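Local atomic coordinates of probable glutamine synthetase (Pseudomonas aeruginosa, PDB entry 4HPP), a protein that belongs to the glutamine synthetase family, combining an N-terminal domain with a catalytic domain whose pocket holds magnesium ion and glutamic acid. Residues A[32-35]-A[36-39]; A[58-61]-A[62-65]; A[115-118]-A[119-123]; A[209-212]-A[213-217]; A[282-285]-A[286-289]. One frame throughout, in Å; residues are numbered along the deposited sequence.

Contacts 1 and 2 lie at the surface of the N-terminal domain, contacts 3 and 4 are half-buried stretches of helix in the catalytic domain, and contact 5 is buried in that same domain. Helices 108-121 and 196-216 end alike in contacts 3 and 4, each closed by a glycine in a Schellman motif, but charged pairs on their last turns are organised differently: a weakly bonded Glu117-Arg120 pair with Asp121 close by in contact 3, a two-nitrogen grip in contact 4. Contact 1 closes a helix with amide and hydroxyl groups, contact 2 is a tight turn with an aromatic pair, and contact 5 leads into a helix through hydroxyls. Contacts 1, 2 and 4 touch a second subunit.

Contact 1: residues A[32-35]-A[36-39]; sequences EEQL and ASGC
Gln34 reaches forward from the last turn of its helix to the backbone of Gly38. Its NE2 lies 2.8 Å from Gly38 O, but the bond is weak, since the N-H points well aside at an angle of 119°. The same nitrogen sits 2.8 Å from Ser37 OG. The bend at chi2 (-39°) curls the chain back over the helix end and brings the amide to this spot, rather than letting it run straight outward.

The main-chain end of Gln34 is busier still. Its carbonyl oxygen takes a weak bond from Gly38 N at 2.8 Å and a second weak one from Ser37 N at 3.3 Å, and Ser37 OG stands 3.2 Å from Gln34 O as well. That hydroxyl is also 2.9 Å from Gly38 O, so its single proton has two acceptors in range. With chi1 at 62° the Ser37 OG is tucked between its own backbone N and carbonyl carbon, which turns it inward to this group of oxygens. Gln34 O is thus met by two weak N-H bonds and a nearby hydroxyl.

Further out, Gln34 packs on Leu26 and Phe12, Leu35 on Pro70, and Ser37 O accepts from Arg67. Ala36 touches Gly321 of a second subunit. Cys39 then pairs with Leu68 as the chain enters strand 39-41. The whole is a helix C-terminus in which a glycine of positive phi, Gly38, turns the chain out of helix 31-35 and into the strand that is outermost, within this chain, of the N-terminal sheet.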
loop_
_atom_site.group_PDB
_atom_site.type_symbol
_atom_site.label_atom_id
_atom_site.label_comp_id
_atom_site.label_asym_id
_atom_site.label_seq_id
_atom_site.Cartn_x
_atom_site.Cartn_y
_atom_site.Cartn_z
ATOM N N GLU A 32 41.111 -15.242 7.677
ATOM C CA GLU A 32 42.406 -15.818 8.124
ATOM C C GLU A 32 43.536 -15.688 7.085
ATOM O O GLU A 32 44.623 -15.219 7.405
ATOM C CB GLU A 32 42.277 -17.304 8.497
ATOM C CG GLU A 32 41.513 -17.617 9.780
ATOM C CD GLU A 32 40.139 -18.248 9.550
ATOM O OE1 GLU A 32 39.345 -17.687 8.744
ATOM O OE2 GLU A 32 39.851 -19.293 10.198
ATOM N N GLU A 33 43.300 -16.121 5.853
ATOM C CA GLU A 33 44.340 -16.022 4.846
ATOM C C GLU A 33 44.669 -14.560 4.647
ATOM O O GLU A 33 45.838 -14.201 4.528
ATOM C CB GLU A 33 43.970 -16.708 3.517
ATOM C CG GLU A 33 42.497 -17.087 3.320
ATOM C CD GLU A 33 42.025 -18.257 4.202
ATOM O OE1 GLU A 33 42.480 -19.397 3.974
ATOM O OE2 GLU A 33 41.185 -18.047 5.119
ATOM N N GLN A 34 43.647 -13.707 4.685
ATOM C CA GLN A 34 43.831 -12.295 4.332
ATOM C C GLN A 34 44.538 -11.417 5.379
ATOM O O GLN A 34 45.219 -10.414 5.024
ATOM C CB GLN A 34 42.521 -11.676 3.817
ATOM C CG GLN A 34 42.283 -11.905 2.331
ATOM C CD GLN A 34 43.558 -11.796 1.501
ATOM O OE1 GLN A 34 43.921 -12.750 0.818
ATOM N NE2 GLN A 34 44.264 -10.649 1.579
ATOM N N LEU A 35 44.415 -11.817 6.651
ATOM C CA LEU A 35 44.964 -11.040 7.767
ATOM C C LEU A 35 46.455 -10.649 7.663
ATOM O O LEU A 35 46.811 -9.522 8.021
ATOM C CB LEU A 35 44.697 -11.724 9.106
ATOM C CG LEU A 35 43.368 -11.544 9.845
ATOM C CD1 LEU A 35 43.397 -12.395 11.119
ATOM C CD2 LEU A 35 43.106 -10.090 10.178
ATOM N N ALA A 36 47.311 -11.553 7.183
ATOM C CA ALA A 36 48.760 -11.272 7.112
ATOM C C ALA A 36 49.187 -10.282 6.011
ATOM O O ALA A 36 50.147 -9.503 6.207
ATOM C CB ALA A 36 49.571 -12.566 7.023
ATOM N N SER A 37 48.487 -10.324 4.874
ATOM C CA SER A 37 48.796 -9.482 3.711
ATOM C C SER A 37 47.981 -8.192 3.759
ATOM O O SER A 37 48.301 -7.237 3.080
ATOM C CB SER A 37 48.411 -10.225 2.401
ATOM O OG SER A 37 46.987 -10.510 2.356
ATOM N N GLY A 38 46.892 -8.203 4.528
ATOM C CA GLY A 38 45.874 -7.173 4.464
ATOM C C GLY A 38 45.327 -7.132 3.057
ATOM O O GLY A 38 45.194 -8.192 2.437
ATOM N N CYS A 39 45.052 -5.905 2.565
ATOM C CA CYS A 39 44.555 -5.610 1.210
ATOM C C CYS A 39 45.308 -4.456 0.606
ATOM O O CYS A 39 45.846 -3.615 1.336
ATOM C CB CYS A 39 43.069 -5.229 1.236
ATOM S SG CYS A 39 42.667 -3.643 2.029
#

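Contact 2: residues A[58-61]-A[62-65]; sequences SPWG and SHGD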
loop_
_atom_site.group_PDB
_atom_site.type_symbol
_atom_site.label_atom_id
_atom_site.label_comp_id
_atom_site.label_asym_id
_atom_site.label_seq_id
_atom_site.Cartn_x
_atom_site.Cartn_y
_atom_site.Cartn_z
ATOM N N SER A 58 49.952 16.783 -4.887
ATOM C CA SER A 58 50.158 15.576 -4.089
ATOM C C SER A 58 51.571 15.039 -4.256
ATOM O O SER A 58 52.110 15.084 -5.356
ATOM C CB SER A 58 49.182 14.496 -4.542
ATOM O OG SER A 58 49.613 13.226 -4.090
ATOM N N PRO A 59 52.168 14.509 -3.175
ATOM C CA PRO A 59 53.483 13.907 -3.327
ATOM C C PRO A 59 53.413 12.489 -3.877
ATOM O O PRO A 59 54.473 11.884 -4.114
ATOM C CB PRO A 59 54.045 13.875 -1.885
ATOM C CG PRO A 59 53.045 14.561 -1.023
ATOM C CD PRO A 59 51.737 14.499 -1.772
ATOM N N TRP A 60 52.198 11.980 -4.102
ATOM C CA TRP A 60 51.997 10.524 -4.221
ATOM C C TRP A 60 51.703 9.964 -5.582
ATOM O O TRP A 60 51.712 8.734 -5.749
ATOM C CB TRP A 60 50.969 10.022 -3.198
ATOM C CG TRP A 60 51.347 10.367 -1.783
ATOM C CD1 TRP A 60 50.674 11.202 -0.909
ATOM C CD2 TRP A 60 52.551 9.919 -1.041
ATOM N NE1 TRP A 60 51.348 11.290 0.296
ATOM C CE2 TRP A 60 52.476 10.556 0.279
ATOM C CE3 TRP A 60 53.649 9.079 -1.335
ATOM C CZ2 TRP A 60 53.453 10.366 1.243
ATOM C CZ3 TRP A 60 54.630 8.890 -0.342
ATOM C CH2 TRP A 60 54.538 9.528 0.909
ATOM N N GLY A 61 51.454 10.835 -6.563
ATOM C CA GLY A 61 51.304 10.403 -7.955
ATOM C C GLY A 61 52.520 9.608 -8.428
ATOM O O GLY A 61 53.658 9.864 -8.000
ATOM N N SER A 62 52.283 8.645 -9.321
ATOM C CA SER A 62 53.277 7.616 -9.660
ATOM C C SER A 62 53.464 6.640 -8.498
ATOM O O SER A 62 52.840 5.569 -8.494
ATOM C CB SER A 62 54.623 8.215 -10.108
ATOM O OG SER A 62 55.643 7.224 -10.114
ATOM N N HIS A 63 54.293 7.045 -7.523
ATOM C CA HIS A 63 54.698 6.237 -6.347
ATOM C C HIS A 63 53.972 4.904 -6.154
ATOM O O HIS A 63 52.748 4.782 -6.393
ATOM C CB HIS A 63 54.703 7.069 -5.033
ATOM C CG HIS A 63 55.889 8.048 -4.882
ATOM N ND1 HIS A 63 57.102 7.849 -5.463
ATOM C CD2 HIS A 63 56.007 9.236 -4.143
ATOM C CE1 HIS A 63 57.934 8.865 -5.132
ATOM N NE2 HIS A 63 57.262 9.711 -4.326
ATOM N N GLY A 64 54.749 3.902 -5.721
ATOM C CA GLY A 64 54.301 2.514 -5.595
ATOM C C GLY A 64 53.255 2.376 -4.512
ATOM O O GLY A 64 53.373 3.021 -3.469
ATOM N N ASP A 65 52.236 1.546 -4.768
ATOM C CA ASP A 65 51.119 1.311 -3.832
ATOM C C ASP A 65 51.384 0.506 -2.503
ATOM O O ASP A 65 52.412 -0.149 -2.354
ATOM C CB ASP A 65 49.844 0.866 -4.588
ATOM C CG ASP A 65 50.033 -0.399 -5.413
ATOM O OD1 ASP A 65 51.182 -0.740 -5.793
ATOM O OD2 ASP A 65 48.995 -1.044 -5.699
#
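Gly61, Ser62 and His63 make a classic gamma turn: Ser62, at the corner, has phi 71° and psi -82°, and the carbonyl of Gly61 faces the N-H of the residue two places on. His63 N lies 2.9 Å from Gly61 O, but the bond is weak, strongly bent as the small ring of a gamma turn requires. The reversal folds the loop sharply and turns the imidazole of His63 back over the residues that came before.

His63 carries most of the side-chain contact. Its CD2 is 3.1 Å from Pro59 O, while its CB, before the ring, is 3.5 Å from Trp60 O. The first torsion sets CG opposite the carbonyl carbon, and this sends the imidazole toward Trp60 instead of along the outgoing chain. The two aromatic rings meet rim to rim, with centroids 5.8 Å apart and planes at 58°; neither covers the face of the other, so this is no stack.

Trp60 is anchored from other directions. Pro59 CB lies over one face of its indole, Trp104 meets the ring, and Pro411 and Thr415 of helix 410-427 pack on it. Just upstream, Ser58 OG accepts from Trp60 N at 2.9 Å, an ST turn, and also bonds Ser47. Downstream, Asp65 forms a salt bridge with Arg308 of a second subunit; Arg308 is one of the residues of the glutamic acid pocket, so this loop lies beside a pocket residue of the neighbour. Between the two aromatic side chains the closest approach is Trp60 CE3 to His63 CD2, 3.7 Å.

Contact 3: residues A[115-118]-A[119-123]; sequences EVER and YRDSG
The phenol ring of Tyr119 is met at its edge by the carbonyl oxygen of Glu115, one turn back along the helix: Glu115 O lies in the ring plane, 3.2 Å from Tyr119 CD1. The Glu115 carboxylate crosses the same side chain with its plane turned 74° from the ring, bringing OE2 to 3.5 Å from Tyr119 CE1. The other flat group on this side is the guanidinium of Arg118, which has Glu115 CA over one face. Its NE grips Glu115 OE1 at 2.6 Å in a salt bridge, the oxygen being approached nearly end-on.

The Glu115 carboxylate has a second cationic partner, since its OE2 pairs with Arg354 of helix 342-358. Tyr119 OH is bonded to Leu350 O on that helix and to Trp266 NE1. This inner side of helix 108-121 is therefore fastened by both charge and hydroxyl.

The outer side is less settled. Glu117, its CG anti to the backbone N (chi1 -175°) and its chain bent beyond that, brings OE1 to 3.4 Å from Arg120 NH2, a salt bridge with only a weak hydrogen bond. The same Glu117 OE1 is 3.0 Å from Asp121 OD2, two acceptors, with the carboxylates turned nearly at right angles. Arg120 may offset part of this charge, and the closeness might raise the pKa of one of them.

Beneath these side chains the main-chain ladder runs on, with Asp121 N to Glu117 O at 2.7 Å. It closes at Gly123, whose N bonds Arg120 O at 2.5 Å while Leu124 N turns back to Tyr119 O: a Schellman motif, ending the helix ahead of strand 124-137.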
loop_
_atom_site.group_PDB
_atom_site.type_symbol
_atom_site.label_atom_id
_atom_site.label_comp_id
_atom_site.label_asym_id
_atom_site.label_seq_id
_atom_site.Cartn_x
_atom_site.Cartn_y
_atom_site.Cartn_z
ATOM N N GLU A 115 53.124 7.730 19.092
ATOM C CA GLU A 115 53.066 8.822 20.044
ATOM C C GLU A 115 52.654 8.281 21.375
ATOM O O GLU A 115 53.159 8.700 22.413
ATOM C CB GLU A 115 52.065 9.880 19.557
ATOM C CG GLU A 115 51.844 11.054 20.505
ATOM C CD GLU A 115 53.112 11.855 20.713
ATOM O OE1 GLU A 115 54.053 11.613 19.935
ATOM O OE2 GLU A 115 53.161 12.721 21.623
ATOM N N VAL A 116 51.728 7.337 21.348
ATOM C CA VAL A 116 51.418 6.561 22.558
ATOM C C VAL A 116 52.626 5.770 23.127
ATOM O O VAL A 116 52.918 5.886 24.317
ATOM C CB VAL A 116 50.160 5.698 22.352
ATOM C CG1 VAL A 116 49.869 4.810 23.572
ATOM C CG2 VAL A 116 48.985 6.631 22.015
ATOM N N GLU A 117 53.326 5.026 22.263
ATOM C CA GLU A 117 54.681 4.512 22.561
ATOM C C GLU A 117 55.614 5.532 23.286
ATOM O O GLU A 117 56.062 5.254 24.404
ATOM C CB GLU A 117 55.369 3.948 21.290
ATOM C CG GLU A 117 56.744 3.261 21.485
ATOM C CD GLU A 117 56.785 2.153 22.570
ATOM O OE1 GLU A 117 57.912 1.802 23.026
ATOM O OE2 GLU A 117 55.713 1.624 22.984
ATOM N N ARG A 118 55.892 6.682 22.649
ATOM C CA ARG A 118 56.673 7.787 23.232
ATOM C C ARG A 118 56.099 8.211 24.580
ATOM O O ARG A 118 56.833 8.662 25.481
ATOM C CB ARG A 118 56.703 9.030 22.313
ATOM C CG ARG A 118 57.391 8.817 20.992
ATOM C CD ARG A 118 57.603 10.107 20.229
ATOM N NE ARG A 118 56.472 10.641 19.467
ATOM C CZ ARG A 118 56.135 10.285 18.222
ATOM N NH1 ARG A 118 56.784 9.337 17.585
ATOM N NH2 ARG A 118 55.120 10.864 17.600
ATOM N N TYR A 119 54.777 8.086 24.702
ATOM C CA TYR A 119 54.174 8.261 25.990
ATOM C C TYR A 119 54.552 7.136 26.947
ATOM O O TYR A 119 55.011 7.433 28.062
ATOM C CB TYR A 119 52.680 8.441 25.890
ATOM C CG TYR A 119 52.262 9.893 25.959
ATOM C CD1 TYR A 119 52.323 10.713 24.810
ATOM C CD2 TYR A 119 51.806 10.459 27.169
ATOM C CE1 TYR A 119 51.911 12.044 24.834
ATOM C CE2 TYR A 119 51.395 11.789 27.202
ATOM C CZ TYR A 119 51.457 12.581 26.032
ATOM O OH TYR A 119 51.113 13.918 26.059
ATOM N N ARG A 120 54.408 5.878 26.513
ATOM C CA ARG A 120 54.706 4.730 27.377
ATOM C C ARG A 120 56.172 4.796 27.860
ATOM O O ARG A 120 56.430 4.689 29.055
ATOM C CB ARG A 120 54.430 3.390 26.684
ATOM C CG ARG A 120 53.824 2.298 27.597
ATOM C CD ARG A 120 53.902 0.864 27.047
ATOM N NE ARG A 120 55.158 0.642 26.314
ATOM C CZ ARG A 120 56.372 0.550 26.874
ATOM N NH1 ARG A 120 56.523 0.648 28.191
ATOM N NH2 ARG A 120 57.447 0.370 26.117
ATOM N N ASP A 121 57.106 5.012 26.929
ATOM C CA ASP A 121 58.553 5.070 27.201
ATOM C C ASP A 121 58.944 5.861 28.423
ATOM O O ASP A 121 59.807 5.425 29.179
ATOM C CB ASP A 121 59.324 5.626 25.999
ATOM C CG ASP A 121 59.534 4.580 24.915
ATOM O OD1 ASP A 121 59.857 5.012 23.794
ATOM O OD2 ASP A 121 59.365 3.342 25.170
ATOM N N SER A 122 58.318 7.018 28.607
ATOM C CA SER A 122 58.499 7.828 29.810
ATOM C C SER A 122 57.449 7.559 30.900
ATOM O O SER A 122 57.247 8.397 31.772
ATOM C CB SER A 122 58.489 9.308 29.453
ATOM O OG SER A 122 57.177 9.686 29.135
ATOM N N GLY A 123 56.790 6.400 30.856
ATOM C CA GLY A 123 55.907 5.943 31.959
ATOM C C GLY A 123 54.433 6.368 32.040
ATOM O O GLY A 123 53.783 6.100 33.052
#

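Contact 4: residues A[209-212]-A[213-217]; sequences TREV and ARQMG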
loop_
_atom_site.group_PDB
_atom_site.type_symbol
_atom_site.label_atom_id
_atom_site.label_comp_id
_atom_site.label_asym_id
_atom_site.label_seq_id
_atom_site.Cartn_x
_atom_site.Cartn_y
_atom_site.Cartn_z
ATOM N N THR A 209 26.765 4.583 14.495
ATOM C CA THR A 209 25.611 5.534 14.490
ATOM C C THR A 209 25.042 5.715 13.080
ATOM O O THR A 209 23.826 5.469 12.849
ATOM C CB THR A 209 25.972 6.881 15.075
ATOM O OG1 THR A 209 26.487 6.648 16.370
ATOM C CG2 THR A 209 24.746 7.795 15.213
ATOM N N ARG A 210 25.930 6.043 12.139
ATOM C CA ARG A 210 25.574 6.016 10.722
ATOM C C ARG A 210 24.846 4.704 10.307
ATOM O O ARG A 210 23.748 4.769 9.732
ATOM C CB ARG A 210 26.808 6.307 9.826
ATOM C CG ARG A 210 27.163 7.773 9.785
ATOM C CD ARG A 210 28.626 8.027 9.535
ATOM N NE ARG A 210 28.970 9.426 9.761
ATOM C CZ ARG A 210 30.207 9.949 9.734
ATOM N NH1 ARG A 210 31.251 9.202 9.444
ATOM N NH2 ARG A 210 30.386 11.267 9.940
ATOM N N GLU A 211 25.424 3.523 10.603
ATOM C CA GLU A 211 24.767 2.232 10.225
ATOM C C GLU A 211 23.382 1.986 10.888
ATOM O O GLU A 211 22.452 1.523 10.260
ATOM C CB GLU A 211 25.710 1.072 10.434
ATOM C CG GLU A 211 25.126 -0.304 10.155
ATOM C CD GLU A 211 24.816 -0.512 8.711
ATOM O OE1 GLU A 211 24.121 -1.501 8.362
ATOM O OE2 GLU A 211 25.307 0.280 7.923
ATOM N N VAL A 212 23.209 2.368 12.124
ATOM C CA VAL A 212 21.923 2.181 12.758
ATOM C C VAL A 212 20.930 3.094 12.022
ATOM O O VAL A 212 19.911 2.612 11.503
ATOM C CB VAL A 212 22.062 2.453 14.282
ATOM C CG1 VAL A 212 20.734 2.400 14.990
ATOM C CG2 VAL A 212 22.988 1.422 14.925
ATOM N N ALA A 213 21.252 4.402 11.909
ATOM C CA ALA A 213 20.398 5.311 11.149
ATOM C C ALA A 213 20.072 4.735 9.754
ATOM O O ALA A 213 18.910 4.652 9.327
ATOM C CB ALA A 213 21.035 6.719 11.065
ATOM N N ARG A 214 21.090 4.237 9.060
ATOM C CA ARG A 214 20.819 3.670 7.729
ATOM C C ARG A 214 19.755 2.578 7.857
ATOM O O ARG A 214 18.824 2.555 7.060
ATOM C CB ARG A 214 22.086 3.129 7.078
ATOM C CG ARG A 214 21.906 2.681 5.629
ATOM C CD ARG A 214 23.145 1.913 5.147
ATOM N NE ARG A 214 23.300 0.629 5.828
ATOM C CZ ARG A 214 22.693 -0.501 5.469
ATOM N NH1 ARG A 214 21.845 -0.562 4.457
ATOM N NH2 ARG A 214 22.901 -1.591 6.158
ATOM N N GLN A 215 19.867 1.721 8.893
ATOM C CA GLN A 215 18.988 0.565 8.987
ATOM C C GLN A 215 17.530 0.954 9.223
ATOM O O GLN A 215 16.626 0.158 8.939
ATOM C CB GLN A 215 19.473 -0.455 10.012
ATOM C CG GLN A 215 20.723 -1.153 9.571
ATOM C CD GLN A 215 21.011 -2.378 10.389
ATOM O OE1 GLN A 215 20.104 -2.948 11.020
ATOM N NE2 GLN A 215 22.281 -2.776 10.420
ATOM N N MET A 216 17.300 2.194 9.647
ATOM C CA MET A 216 15.932 2.637 10.021
ATOM C C MET A 216 15.408 3.618 8.993
ATOM O O MET A 216 14.254 4.042 9.066
ATOM C CB MET A 216 15.940 3.262 11.429
ATOM C CG MET A 216 16.458 2.316 12.534
ATOM S SD MET A 216 16.331 2.881 14.229
ATOM C CE MET A 216 14.640 2.479 14.618
ATOM N N GLY A 217 16.256 3.969 8.017
ATOM C CA GLY A 217 15.804 4.808 6.914
ATOM C C GLY A 217 16.048 6.232 7.368
ATOM O O GLY A 217 15.574 7.150 6.747
#
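Ala213 continues the last turns of helix 196-216, which finishes in a Schellman motif, by giving its N-H to Thr209 O at 2.9 Å; its methyl group faces Thr220 of strand 219-221. Arg214 comes next and takes hold of Glu211 side-on. Its NH2 bonds Glu211 OE1 at 2.5 Å, on the syn side of the carboxylate, and its NE bonds OE2 of the same Glu211 at 2.9 Å, from above the carboxylate plane. The two chains lie alongside and point the same way, because Arg214 bends at chi3 (68°) to lay its guanidinium edge against the acid. Gln215 adds a third grip: its NE2 reaches Glu211 OE1 at 3.0 Å from the anti side, with the amide turned 75° from the carboxylate. Arg154 of a second subunit also pairs with that oxygen, so the charge of this buried acid is probably well compensated, and the acid ties two chains together. Meanwhile Gln215 OE1 accepts from Asp83 N. Met216 SD comes within 4.5 Å of Val212 CG1. Gly217, with positive phi, ends the helix: its N bonds Arg214 O at 3.1 Å and, weakly, Ala213 O at 3.0 Å.

Contact 5: residues A[282-285]-A[286-289]; sequences APTA and ASYL
Thr284 and Ser287 mark a type I turn that leads the chain from the end of helix 261-281 into helix 288-291. Ser287 N donates to Thr284 O at 2.8 Å, the bond that closes the turn. The side chain answers in the other direction: Thr284 N gives its hydrogen to Ser287 OG at 3.2 Å and 156°.

The two hydroxyls also meet, Thr284 OG1 lying 3.0 Å from Ser287 OG. Ser287 reaches there with chi1 -70°, which puts OG opposite its carbonyl carbon and back over the turn. Its strongest partner lies further off in the sequence, Asp337 OD1, and Thr339 OG1 bonds Thr284 OG1, so a small buried polar cluster joins this turn to the loop after strand 330-336.

Tyr288 closes the far end. Its OH is 2.8 Å from Ala282 O in a weak bond, with Cys278 O a second possible acceptor. The carbonyls of Thr284 and Ala285 stand at the ring's edge, Thr284 O coming 3.5 Å from Tyr288 CD1. Ala282 CB rests 4.1 Å from Tyr288 CZ.

Helix 410-427 packs on the turn, where Lys420 holds Pro283 O and Glu423 accepts from Ala285 N. The side chain of Ala282 is about 10 Å from the bound glutamic acid, and the arrangement as a whole is a type I turn leading into the short helix that carries Arg290 of the glutamic acid pocket.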
loop_
_atom_site.group_PDB
_atom_site.type_symbol
_atom_site.label_atom_id
_atom_site.label_comp_id
_atom_site.label_asym_id
_atom_site.label_seq_id
_atom_site.Cartn_x
_atom_site.Cartn_y
_atom_site.Cartn_z
ATOM N N ALA A 282 40.124 21.041 14.298
ATOM C CA ALA A 282 38.973 21.663 13.605
ATOM C C ALA A 282 39.370 21.876 12.140
ATOM O O ALA A 282 39.509 23.012 11.705
ATOM C CB ALA A 282 38.571 22.979 14.271
ATOM N N PRO A 283 39.543 20.774 11.380
ATOM C CA PRO A 283 40.378 20.754 10.206
ATOM C C PRO A 283 39.636 20.991 8.937
ATOM O O PRO A 283 40.208 20.781 7.878
ATOM C CB PRO A 283 40.865 19.307 10.167
ATOM C CG PRO A 283 39.877 18.531 10.983
ATOM C CD PRO A 283 38.860 19.486 11.521
ATOM N N THR A 284 38.374 21.368 8.992
ATOM C CA THR A 284 37.732 21.627 7.697
ATOM C C THR A 284 37.257 23.057 7.613
ATOM O O THR A 284 37.098 23.745 8.642
ATOM C CB THR A 284 36.539 20.703 7.384
ATOM O OG1 THR A 284 35.557 20.842 8.405
ATOM C CG2 THR A 284 36.977 19.249 7.288
ATOM N N ALA A 285 37.009 23.489 6.382
ATOM C CA ALA A 285 36.514 24.849 6.132
ATOM C C ALA A 285 35.236 25.136 6.964
ATOM O O ALA A 285 35.122 26.212 7.573
ATOM C CB ALA A 285 36.282 25.071 4.628
ATOM N N ALA A 286 34.314 24.156 7.022
ATOM C CA ALA A 286 33.082 24.267 7.819
ATOM C C ALA A 286 33.332 24.331 9.316
ATOM O O ALA A 286 32.411 24.682 10.074
ATOM C CB ALA A 286 32.102 23.142 7.505
ATOM N N SER A 287 34.563 24.015 9.743
ATOM C CA SER A 287 34.858 23.973 11.169
ATOM C C SER A 287 34.815 25.370 11.769
ATOM O O SER A 287 34.475 25.549 12.966
ATOM C CB SER A 287 36.190 23.302 11.444
ATOM O OG SER A 287 36.117 21.909 11.175
ATOM N N TYR A 288 35.113 26.368 10.932
ATOM C CA TYR A 288 35.212 27.737 11.436
ATOM C C TYR A 288 33.881 28.487 11.569
ATOM O O TYR A 288 33.840 29.484 12.253
ATOM C CB TYR A 288 36.390 28.491 10.817
ATOM C CG TYR A 288 37.606 27.747 11.207
ATOM C CD1 TYR A 288 38.015 26.629 10.472
ATOM C CD2 TYR A 288 38.278 28.057 12.377
ATOM C CE1 TYR A 288 39.102 25.876 10.854
ATOM C CE2 TYR A 288 39.357 27.283 12.796
ATOM C CZ TYR A 288 39.761 26.198 12.027
ATOM O OH TYR A 288 40.834 25.425 12.435
ATOM N N LEU A 289 32.803 27.945 10.987
ATOM C CA LEU A 289 31.445 28.403 11.332
ATOM C C LEU A 289 31.066 28.014 12.764
ATOM O O LEU A 289 30.171 28.625 13.346
ATOM C CB LEU A 289 30.374 27.875 10.352
ATOM C CG LEU A 289 30.814 27.760 8.893
ATOM C CD1 LEU A 289 29.851 26.920 8.085
ATOM C CD2 LEU A 289 30.950 29.168 8.274
#